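Local coordinates for cytoplasmic export protein 1 (Saccharomyces cerevisiae, PDB 3VWA), which binds tRNA as a component of the nuclear tRNA export machinery and may collect it at the nuclear pore complex for delivery to translation, at residues P205-M214 with F225-W235; G108-L116 with I140-G148. One frame throughout, in Å; residues are numbered along the deposited sequence.

Interaction 1 (P205-M214 with F225-W235); sequences PKDWIVNVNM and FRKRLENTETW
Thr232 OG1 is gripped by three groups: it accepts from Trp208 NE1 at 2.8 Å, donates to Leu229 O at 2.6 Å, and takes a weak capping bond from Trp235 N, which makes Thr232 the N-cap of the short helix after it. The setting is an antiparallel helix hairpin in the helical lobe of the kinase-like domain, helix 209-214 running at 171° to helix 225-231. With OG1 between the backbone N and the carbonyl carbon (chi1 60°), Thr232 puts its hydroxyl near the indole plane, where NE1 can reach it. Leu229 lies over the centre of one face of the Trp208 indole, CD1 3.6 Å from the centroid of the five-membered ring, a CH-pi contact. Against the opposite face, offset toward its rim, rest Pro205 CG and Thr234 CG2, so the ring is clasped from both sides. Beside it, the Asp207 carboxylate holds the start of the next helix with the syn lone pairs of both oxygens: OD2 accepts from Thr234 OG1 at 2.6 Å and OD1 from Thr234 N at 3.2 Å. A water also joins OD1 to Glu233 N. Farther along the hairpin, Phe225 turns its ring edge to the Asn211 backbone and meets Val212 CG2, while Asn211 OD1 lies at the edge of the Arg228 guanidinium, weakly bonded to NH1 at 3.5 Å.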
loop_
_atom_site.group_PDB
_atom_site.type_symbol
_atom_site.label_atom_id
_atom_site.label_comp_id
_atom_site.label_asym_id
_atom_site.label_seq_id
_atom_site.Cartn_x
_atom_site.Cartn_y
_atom_site.Cartn_z
ATOM N N PRO A 205 -1.785 7.808 -28.651
ATOM C CA PRO A 205 -0.730 7.255 -29.463
ATOM C C PRO A 205 -0.922 7.686 -30.915
ATOM O O PRO A 205 -2.047 7.662 -31.428
ATOM C CB PRO A 205 -0.940 5.738 -29.327
ATOM C CG PRO A 205 -1.586 5.572 -27.996
ATOM C CD PRO A 205 -2.496 6.770 -27.872
ATOM N N LYS A 206 0.182 8.051 -31.556
ATOM C CA LYS A 206 0.212 8.406 -32.979
ATOM C C LYS A 206 -0.421 7.289 -33.779
ATOM O O LYS A 206 -1.314 7.537 -34.590
ATOM C CB LYS A 206 1.658 8.629 -33.434
ATOM C CG LYS A 206 2.181 10.047 -33.278
ATOM C CD LYS A 206 1.689 10.739 -32.009
ATOM C CE LYS A 206 1.523 12.242 -32.220
ATOM N NZ LYS A 206 0.882 12.561 -33.535
ATOM N N ASP A 207 0.000 6.055 -33.495
ATOM C CA ASP A 207 -0.487 4.894 -34.240
ATOM C C ASP A 207 -1.893 4.457 -33.833
ATOM O O ASP A 207 -2.405 3.444 -34.328
ATOM C CB ASP A 207 0.505 3.718 -34.189
ATOM C CG ASP A 207 0.822 3.269 -32.772
ATOM O OD1 ASP A 207 1.664 2.363 -32.607
ATOM O OD2 ASP A 207 0.256 3.833 -31.822
ATOM N N TRP A 208 -2.524 5.220 -32.946
ATOM C CA TRP A 208 -3.935 4.981 -32.629
ATOM C C TRP A 208 -4.826 6.051 -33.185
ATOM O O TRP A 208 -6.046 5.939 -33.119
ATOM C CB TRP A 208 -4.141 4.865 -31.109
ATOM C CG TRP A 208 -3.624 3.562 -30.501
ATOM C CD1 TRP A 208 -2.747 2.617 -31.075
ATOM C CD2 TRP A 208 -3.917 3.039 -29.179
ATOM N NE1 TRP A 208 -2.521 1.560 -30.209
ATOM C CE2 TRP A 208 -3.194 1.748 -29.064
ATOM C CE3 TRP A 208 -4.712 3.468 -28.107
ATOM C CZ2 TRP A 208 -3.262 0.964 -27.904
ATOM C CZ3 TRP A 208 -4.778 2.657 -26.955
ATOM C CH2 TRP A 208 -4.058 1.460 -26.853
ATOM N N ILE A 209 -4.231 7.124 -33.715
ATOM C CA ILE A 209 -5.046 8.256 -34.144
ATOM C C ILE A 209 -6.133 7.862 -35.143
ATOM O O ILE A 209 -7.299 8.241 -34.999
ATOM C CB ILE A 209 -4.199 9.447 -34.654
ATOM C CG1 ILE A 209 -3.755 10.312 -33.471
ATOM C CG2 ILE A 209 -5.020 10.305 -35.595
ATOM C CD1 ILE A 209 -2.678 11.334 -33.815
ATOM N N VAL A 210 -5.781 7.059 -36.130
ATOM C CA VAL A 210 -6.722 6.870 -37.216
ATOM C C VAL A 210 -7.779 5.901 -36.755
ATOM O O VAL A 210 -8.979 6.101 -37.018
ATOM C CB VAL A 210 -6.052 6.368 -38.502
ATOM C CG1 VAL A 210 -7.097 5.773 -39.435
ATOM C CG2 VAL A 210 -5.285 7.508 -39.174
ATOM N N ASN A 211 -7.335 4.843 -36.093
ATOM C CA ASN A 211 -8.260 3.844 -35.596
ATOM C C ASN A 211 -9.351 4.473 -34.727
ATOM O O ASN A 211 -10.539 4.240 -34.953
ATOM C CB ASN A 211 -7.501 2.719 -34.891
ATOM C CG ASN A 211 -6.674 1.890 -35.871
ATOM O OD1 ASN A 211 -7.151 1.557 -36.947
ATOM N ND2 ASN A 211 -5.432 1.563 -35.509
ATOM N N VAL A 212 -8.958 5.321 -33.783
ATOM C CA VAL A 212 -9.918 5.979 -32.894
ATOM C C VAL A 212 -10.904 6.869 -33.658
ATOM O O VAL A 212 -12.096 6.965 -33.286
ATOM C CB VAL A 212 -9.182 6.771 -31.791
ATOM C CG1 VAL A 212 -10.102 7.750 -31.071
ATOM C CG2 VAL A 212 -8.537 5.810 -30.794
ATOM N N ASN A 213 -10.409 7.526 -34.718
ATOM C CA ASN A 213 -11.254 8.380 -35.546
ATOM C C ASN A 213 -12.301 7.588 -36.267
ATOM O O ASN A 213 -13.440 8.010 -36.378
ATOM C CB ASN A 213 -10.435 9.131 -36.572
ATOM C CG ASN A 213 -9.839 10.357 -36.000
ATOM O OD1 ASN A 213 -10.287 10.844 -34.969
ATOM N ND2 ASN A 213 -8.816 10.876 -36.655
HETATM N N MSE A 214 -11.896 6.429 -36.751
HETATM C CA MSE A 214 -12.785 5.521 -37.436
HETATM C C MSE A 214 -13.955 5.153 -36.549
HETATM O O MSE A 214 -15.110 5.311 -36.958
HETATM C CB MSE A 214 -11.951 4.318 -37.818
HETATM C CG MSE A 214 -10.949 4.689 -38.916
HETATM SE SE MSE A 214 -10.304 2.986 -39.681
HETATM C CE MSE A 214 -9.592 3.587 -41.440
ATOM N N PHE A 225 -11.873 -2.661 -34.540
ATOM C CA PHE A 225 -10.998 -1.673 -33.893
ATOM C C PHE A 225 -10.009 -2.370 -32.980
ATOM O O PHE A 225 -8.837 -2.015 -32.929
ATOM C CB PHE A 225 -11.850 -0.662 -33.134
ATOM C CG PHE A 225 -11.075 0.309 -32.297
ATOM C CD1 PHE A 225 -10.568 1.484 -32.850
ATOM C CD2 PHE A 225 -10.897 0.079 -30.916
ATOM C CE1 PHE A 225 -9.866 2.404 -32.073
ATOM C CE2 PHE A 225 -10.191 0.992 -30.137
ATOM C CZ PHE A 225 -9.680 2.160 -30.714
ATOM N N ARG A 226 -10.478 -3.417 -32.321
ATOM C CA ARG A 226 -9.659 -4.181 -31.398
ATOM C C ARG A 226 -8.454 -4.902 -32.093
ATOM O O ARG A 226 -7.325 -4.838 -31.630
ATOM C CB ARG A 226 -10.577 -5.178 -30.717
ATOM C CG ARG A 226 -9.987 -5.834 -29.506
ATOM C CD ARG A 226 -11.064 -6.540 -28.731
ATOM N NE ARG A 226 -10.414 -7.316 -27.689
ATOM C CZ ARG A 226 -10.929 -8.413 -27.159
ATOM N NH1 ARG A 226 -10.255 -9.065 -26.207
ATOM N NH2 ARG A 226 -12.119 -8.846 -27.589
ATOM N N LYS A 227 -8.709 -5.607 -33.187
ATOM C CA LYS A 227 -7.648 -6.275 -33.945
ATOM C C LYS A 227 -6.606 -5.300 -34.503
ATOM O O LYS A 227 -5.467 -5.685 -34.678
ATOM C CB LYS A 227 -8.226 -7.110 -35.101
ATOM C CG LYS A 227 -9.446 -7.914 -34.702
ATOM C CD LYS A 227 -9.645 -9.158 -35.551
ATOM C CE LYS A 227 -10.730 -10.047 -34.929
ATOM N NZ LYS A 227 -11.127 -11.174 -35.821
ATOM N N ARG A 228 -6.994 -4.052 -34.778
ATOM C CA ARG A 228 -6.061 -3.073 -35.358
ATOM C C ARG A 228 -5.087 -2.599 -34.298
ATOM O O ARG A 228 -3.849 -2.600 -34.484
ATOM C CB ARG A 228 -6.825 -1.890 -35.975
ATOM C CG ARG A 228 -7.562 -2.291 -37.236
ATOM C CD ARG A 228 -8.595 -1.262 -37.656
ATOM N NE ARG A 228 -9.124 -1.536 -38.993
ATOM C CZ ARG A 228 -8.904 -0.786 -40.077
ATOM N NH1 ARG A 228 -8.174 0.318 -40.005
ATOM N NH2 ARG A 228 -9.439 -1.130 -41.242
ATOM N N LEU A 229 -5.665 -2.227 -33.165
ATOM C CA LEU A 229 -4.941 -1.749 -32.015
ATOM C C LEU A 229 -4.001 -2.843 -31.507
ATOM O O LEU A 229 -2.833 -2.584 -31.203
ATOM C CB LEU A 229 -5.979 -1.347 -30.938
ATOM C CG LEU A 229 -6.020 0.089 -30.396
ATOM C CD1 LEU A 229 -6.173 1.146 -31.478
ATOM C CD2 LEU A 229 -7.086 0.284 -29.304
ATOM N N GLU A 230 -4.505 -4.073 -31.438
ATOM C CA GLU A 230 -3.690 -5.199 -30.986
ATOM C C GLU A 230 -2.444 -5.368 -31.838
ATOM O O GLU A 230 -1.421 -5.895 -31.372
ATOM C CB GLU A 230 -4.492 -6.490 -30.946
ATOM C CG GLU A 230 -5.412 -6.538 -29.730
ATOM C CD GLU A 230 -6.368 -7.717 -29.711
ATOM O OE1 GLU A 230 -6.163 -8.707 -30.434
ATOM O OE2 GLU A 230 -7.349 -7.645 -28.954
ATOM N N ASN A 231 -2.532 -4.881 -33.073
ATOM C CA ASN A 231 -1.431 -4.961 -33.989
ATOM C C ASN A 231 -0.424 -3.825 -33.903
ATOM O O ASN A 231 0.699 -3.950 -34.402
ATOM C CB ASN A 231 -1.932 -5.112 -35.420
ATOM C CG ASN A 231 -1.446 -6.388 -36.050
ATOM O OD1 ASN A 231 -1.886 -7.491 -35.670
ATOM N ND2 ASN A 231 -0.492 -6.260 -36.996
ATOM N N THR A 232 -0.796 -2.734 -33.250
ATOM C CA THR A 232 0.045 -1.560 -33.311
ATOM C C THR A 232 1.276 -1.736 -32.417
ATOM O O THR A 232 1.302 -2.587 -31.513
ATOM C CB THR A 232 -0.735 -0.330 -32.877
ATOM O OG1 THR A 232 -1.197 -0.526 -31.527
ATOM C CG2 THR A 232 -1.893 -0.116 -33.811
ATOM N N GLU A 233 2.292 -0.925 -32.674
ATOM C CA GLU A 233 3.520 -0.973 -31.887
ATOM C C GLU A 233 3.218 -0.594 -30.428
ATOM O O GLU A 233 3.767 -1.185 -29.516
ATOM C CB GLU A 233 4.611 -0.092 -32.522
ATOM C CG GLU A 233 5.939 -0.016 -31.755
ATOM C CD GLU A 233 6.665 -1.368 -31.547
ATOM O OE1 GLU A 233 7.458 -1.488 -30.565
ATOM O OE2 GLU A 233 6.456 -2.323 -32.343
ATOM N N THR A 234 2.326 0.375 -30.231
ATOM C CA THR A 234 1.934 0.829 -28.881
ATOM C C THR A 234 1.420 -0.312 -28.016
ATOM O O THR A 234 1.910 -0.558 -26.908
ATOM C CB THR A 234 0.872 1.922 -28.981
ATOM O OG1 THR A 234 1.446 3.025 -29.669
ATOM C CG2 THR A 234 0.322 2.377 -27.586
ATOM N N TRP A 235 0.442 -1.018 -28.556
ATOM C CA TRP A 235 -0.132 -2.134 -27.877
ATOM C C TRP A 235 0.879 -3.170 -27.466
ATOM O O TRP A 235 0.815 -3.654 -26.354
ATOM C CB TRP A 235 -1.221 -2.726 -28.736
ATOM C CG TRP A 235 -2.040 -3.795 -28.054
ATOM C CD1 TRP A 235 -1.666 -5.115 -27.812
ATOM C CD2 TRP A 235 -3.420 -3.701 -27.540
ATOM N NE1 TRP A 235 -2.659 -5.796 -27.195
ATOM C CE2 TRP A 235 -3.734 -5.030 -26.992
ATOM C CE3 TRP A 235 -4.363 -2.706 -27.463
ATOM C CZ2 TRP A 235 -4.969 -5.330 -26.424
ATOM C CZ3 TRP A 235 -5.588 -3.001 -26.863
ATOM C CH2 TRP A 235 -5.888 -4.296 -26.366
HETATM O O HOH W 1 2.491 0.749 -34.712
#

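Interaction 2 (G108-L116 with I140-G148); sequences GVELGISQL and IKGEWVLFG
The Trp144 indole lies with one face against the backbone of Gly112, whose CA sits 3.3 Å from the centroid of the six-membered ring, a CH-pi contact over the face. Leu116 comes in at the ring's edge, and Phe94 meets Trp144 edge-to-face. With CG beside the backbone N (chi1 -70°), Trp144 lays its ring against the helix, and the fit is so close that a CB on Gly112 would collide with Trp144 CD2. Helix 108-116 crosses strand 144-146 at -36°; this strand belongs to the small antiparallel sheet of the kinase-like domain. Gln115 reaches across to the strand with an extended chain: its OE1 accepts from Trp144 N at 2.9 Å, the donor 50° above the amide carbonyl plane, and also takes a water at 2.7 Å that bridges to Gly142 O. Next to this, Leu116 CD2 packs on Trp144 CB and on Leu146 CD2, 4.0 Å away. The indole NE1 points out of the contact and donates to Thr280 OG1. Replacing Trp144 by an alanine would remove the indole, and this is likely to open a gap against Gly112 and leave Thr280 OG1 without its N-H donor.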
loop_
_atom_site.group_PDB
_atom_site.type_symbol
_atom_site.label_atom_id
_atom_site.label_comp_id
_atom_site.label_asym_id
_atom_site.label_seq_id
_atom_site.Cartn_x
_atom_site.Cartn_y
_atom_site.Cartn_z
ATOM N N GLY A 108 -0.821 2.559 -18.028
ATOM C CA GLY A 108 -2.028 2.414 -17.198
ATOM C C GLY A 108 -3.313 2.594 -17.972
ATOM O O GLY A 108 -4.215 1.712 -17.955
ATOM N N VAL A 109 -3.418 3.766 -18.631
ATOM C CA VAL A 109 -4.632 4.201 -19.310
ATOM C C VAL A 109 -4.881 3.182 -20.441
ATOM O O VAL A 109 -6.006 2.755 -20.667
ATOM C CB VAL A 109 -4.449 5.662 -19.905
ATOM C CG1 VAL A 109 -5.658 6.117 -20.750
ATOM C CG2 VAL A 109 -4.160 6.694 -18.821
ATOM N N GLU A 110 -3.823 2.789 -21.134
ATOM C CA GLU A 110 -3.922 1.857 -22.224
ATOM C C GLU A 110 -4.358 0.461 -21.717
ATOM O O GLU A 110 -5.134 -0.215 -22.360
ATOM C CB GLU A 110 -2.569 1.735 -22.982
ATOM C CG GLU A 110 -2.199 2.900 -23.916
ATOM C CD GLU A 110 -0.715 2.918 -24.281
ATOM O OE1 GLU A 110 -0.115 1.816 -24.449
ATOM O OE2 GLU A 110 -0.151 4.031 -24.399
ATOM N N LEU A 111 -3.813 0.044 -20.588
ATOM C CA LEU A 111 -4.249 -1.191 -19.920
ATOM C C LEU A 111 -5.746 -1.162 -19.598
ATOM O O LEU A 111 -6.446 -2.109 -19.899
ATOM C CB LEU A 111 -3.410 -1.445 -18.669
ATOM C CG LEU A 111 -3.260 -2.868 -18.070
ATOM C CD1 LEU A 111 -3.804 -2.906 -16.667
ATOM C CD2 LEU A 111 -3.785 -4.037 -18.904
ATOM N N GLY A 112 -6.260 -0.050 -19.072
ATOM C CA GLY A 112 -7.698 0.005 -18.741
ATOM C C GLY A 112 -8.541 -0.059 -19.991
ATOM O O GLY A 112 -9.545 -0.772 -20.080
ATOM N N ILE A 113 -8.098 0.657 -21.008
ATOM C CA ILE A 113 -8.796 0.613 -22.302
ATOM C C ILE A 113 -8.847 -0.809 -22.832
ATOM O O ILE A 113 -9.865 -1.230 -23.374
ATOM C CB ILE A 113 -8.100 1.529 -23.321
ATOM C CG1 ILE A 113 -8.433 2.991 -22.968
ATOM C CG2 ILE A 113 -8.546 1.226 -24.734
ATOM C CD1 ILE A 113 -7.584 3.988 -23.758
ATOM N N SER A 114 -7.753 -1.544 -22.666
ATOM C CA SER A 114 -7.718 -2.957 -23.097
ATOM C C SER A 114 -8.725 -3.836 -22.290
ATOM O O SER A 114 -9.317 -4.781 -22.837
ATOM C CB SER A 114 -6.304 -3.534 -23.080
ATOM O OG SER A 114 -5.830 -3.908 -21.785
ATOM N N GLN A 115 -8.976 -3.482 -21.027
ATOM C CA GLN A 115 -9.937 -4.215 -20.238
ATOM C C GLN A 115 -11.359 -3.909 -20.715
ATOM O O GLN A 115 -12.194 -4.807 -20.774
ATOM C CB GLN A 115 -9.759 -3.897 -18.755
ATOM C CG GLN A 115 -8.493 -4.494 -18.160
ATOM C CD GLN A 115 -8.019 -3.754 -16.942
ATOM O OE1 GLN A 115 -8.566 -2.708 -16.578
ATOM N NE2 GLN A 115 -6.994 -4.296 -16.284
ATOM N N LEU A 116 -11.610 -2.659 -21.119
ATOM C CA LEU A 116 -12.925 -2.254 -21.606
ATOM C C LEU A 116 -13.207 -2.924 -22.958
ATOM O O LEU A 116 -14.341 -3.304 -23.235
ATOM C CB LEU A 116 -12.996 -0.724 -21.756
ATOM C CG LEU A 116 -12.916 0.128 -20.506
ATOM C CD1 LEU A 116 -13.157 1.563 -20.924
ATOM C CD2 LEU A 116 -13.977 -0.248 -19.464
ATOM N N ILE A 140 -12.268 -4.205 -7.086
ATOM C CA ILE A 140 -11.204 -4.209 -6.053
ATOM C C ILE A 140 -9.808 -4.542 -6.610
ATOM O O ILE A 140 -8.834 -4.231 -5.979
ATOM C CB ILE A 140 -11.451 -5.138 -4.813
ATOM C CG1 ILE A 140 -12.256 -6.373 -5.193
ATOM C CG2 ILE A 140 -12.155 -4.358 -3.695
ATOM C CD1 ILE A 140 -11.472 -7.486 -5.835
ATOM N N LYS A 141 -9.735 -5.212 -7.754
ATOM C CA LYS A 141 -8.448 -5.581 -8.337
ATOM C C LYS A 141 -7.979 -4.550 -9.352
ATOM O O LYS A 141 -7.078 -4.800 -10.146
ATOM C CB LYS A 141 -8.585 -6.943 -8.963
ATOM C CG LYS A 141 -8.673 -8.062 -7.916
ATOM C CD LYS A 141 -8.329 -9.411 -8.542
ATOM C CE LYS A 141 -8.215 -10.504 -7.479
ATOM N NZ LYS A 141 -8.778 -11.821 -7.911
ATOM N N GLY A 142 -8.619 -3.382 -9.360
ATOM C CA GLY A 142 -8.099 -2.246 -10.139
ATOM C C GLY A 142 -8.455 -2.336 -11.615
ATOM O O GLY A 142 -8.008 -1.512 -12.413
ATOM N N GLU A 143 -9.284 -3.318 -11.967
ATOM C CA GLU A 143 -9.623 -3.577 -13.347
ATOM C C GLU A 143 -10.859 -2.752 -13.673
ATOM O O GLU A 143 -11.773 -2.572 -12.835
ATOM C CB GLU A 143 -9.959 -5.079 -13.601
ATOM C CG GLU A 143 -8.859 -6.120 -13.370
ATOM C CD GLU A 143 -9.428 -7.569 -13.368
ATOM O OE1 GLU A 143 -10.359 -7.828 -12.575
ATOM O OE2 GLU A 143 -9.011 -8.436 -14.171
ATOM N N TRP A 144 -10.928 -2.341 -14.925
ATOM C CA TRP A 144 -11.979 -1.408 -15.347
ATOM C C TRP A 144 -13.149 -2.223 -15.728
ATOM O O TRP A 144 -13.017 -3.068 -16.603
ATOM C CB TRP A 144 -11.506 -0.573 -16.558
ATOM C CG TRP A 144 -10.420 0.412 -16.183
ATOM C CD1 TRP A 144 -9.667 0.436 -15.006
ATOM C CD2 TRP A 144 -9.930 1.531 -16.979
ATOM N NE1 TRP A 144 -8.804 1.472 -15.006
ATOM C CE2 TRP A 144 -8.903 2.183 -16.169
ATOM C CE3 TRP A 144 -10.242 2.058 -18.251
ATOM C CZ2 TRP A 144 -8.184 3.308 -16.634
ATOM C CZ3 TRP A 144 -9.506 3.183 -18.726
ATOM C CH2 TRP A 144 -8.506 3.789 -17.920
ATOM N N VAL A 145 -14.286 -1.943 -15.078
ATOM C CA VAL A 145 -15.591 -2.586 -15.303
ATOM C C VAL A 145 -16.749 -1.606 -15.746
ATOM O O VAL A 145 -16.673 -0.392 -15.519
ATOM C CB VAL A 145 -15.990 -3.488 -14.093
ATOM C CG1 VAL A 145 -15.059 -4.713 -13.996
ATOM C CG2 VAL A 145 -15.984 -2.710 -12.758
ATOM N N LEU A 146 -17.816 -2.146 -16.350
ATOM C CA LEU A 146 -18.834 -1.331 -16.999
ATOM C C LEU A 146 -20.184 -1.431 -16.322
ATOM O O LEU A 146 -20.615 -2.490 -15.869
ATOM C CB LEU A 146 -18.994 -1.705 -18.480
ATOM C CG LEU A 146 -17.910 -1.138 -19.411
ATOM C CD1 LEU A 146 -18.004 -1.717 -20.833
ATOM C CD2 LEU A 146 -17.933 0.400 -19.414
ATOM N N PHE A 147 -20.816 -0.283 -16.229
ATOM C CA PHE A 147 -22.126 -0.207 -15.688
ATOM C C PHE A 147 -23.073 0.467 -16.680
ATOM O O PHE A 147 -22.642 1.214 -17.567
ATOM C CB PHE A 147 -22.103 0.580 -14.398
ATOM C CG PHE A 147 -23.453 0.821 -13.837
ATOM C CD1 PHE A 147 -24.137 -0.213 -13.171
ATOM C CD2 PHE A 147 -24.085 2.072 -14.011
ATOM C CE1 PHE A 147 -25.413 -0.003 -12.644
ATOM C CE2 PHE A 147 -25.364 2.284 -13.490
ATOM C CZ PHE A 147 -26.026 1.239 -12.817
ATOM N N GLY A 148 -24.373 0.225 -16.518
ATOM C CA GLY A 148 -25.359 1.001 -17.272
ATOM C C GLY A 148 -25.971 0.267 -18.435
ATOM O O GLY A 148 -25.623 0.469 -19.616
HETATM O O HOH W 2 -6.748 -1.517 -14.984
#

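Both contacts belong to the kinase-like domain, ahead of the HEAT repeats. From the N terminus, interaction 2 closes first: 23 residues separate helix segment 108-116 from 140-148, and their return fastens helix 106-122 to the small sheet. Interaction 1 follows as a tight hairpin, with only 10 residues between 205-214 and 225-235, so the two loops are in series, neither nested nor crossed. Helix 106-122 joins them: Glu110 packs against Trp208 and Thr234, with Glu110 OE1 3.2 Å from Thr234 CG2, and Ser114 CB touches Trp235 CH2 at 3.4 Å. The helix thus lies between strand 144-146 and the hairpin.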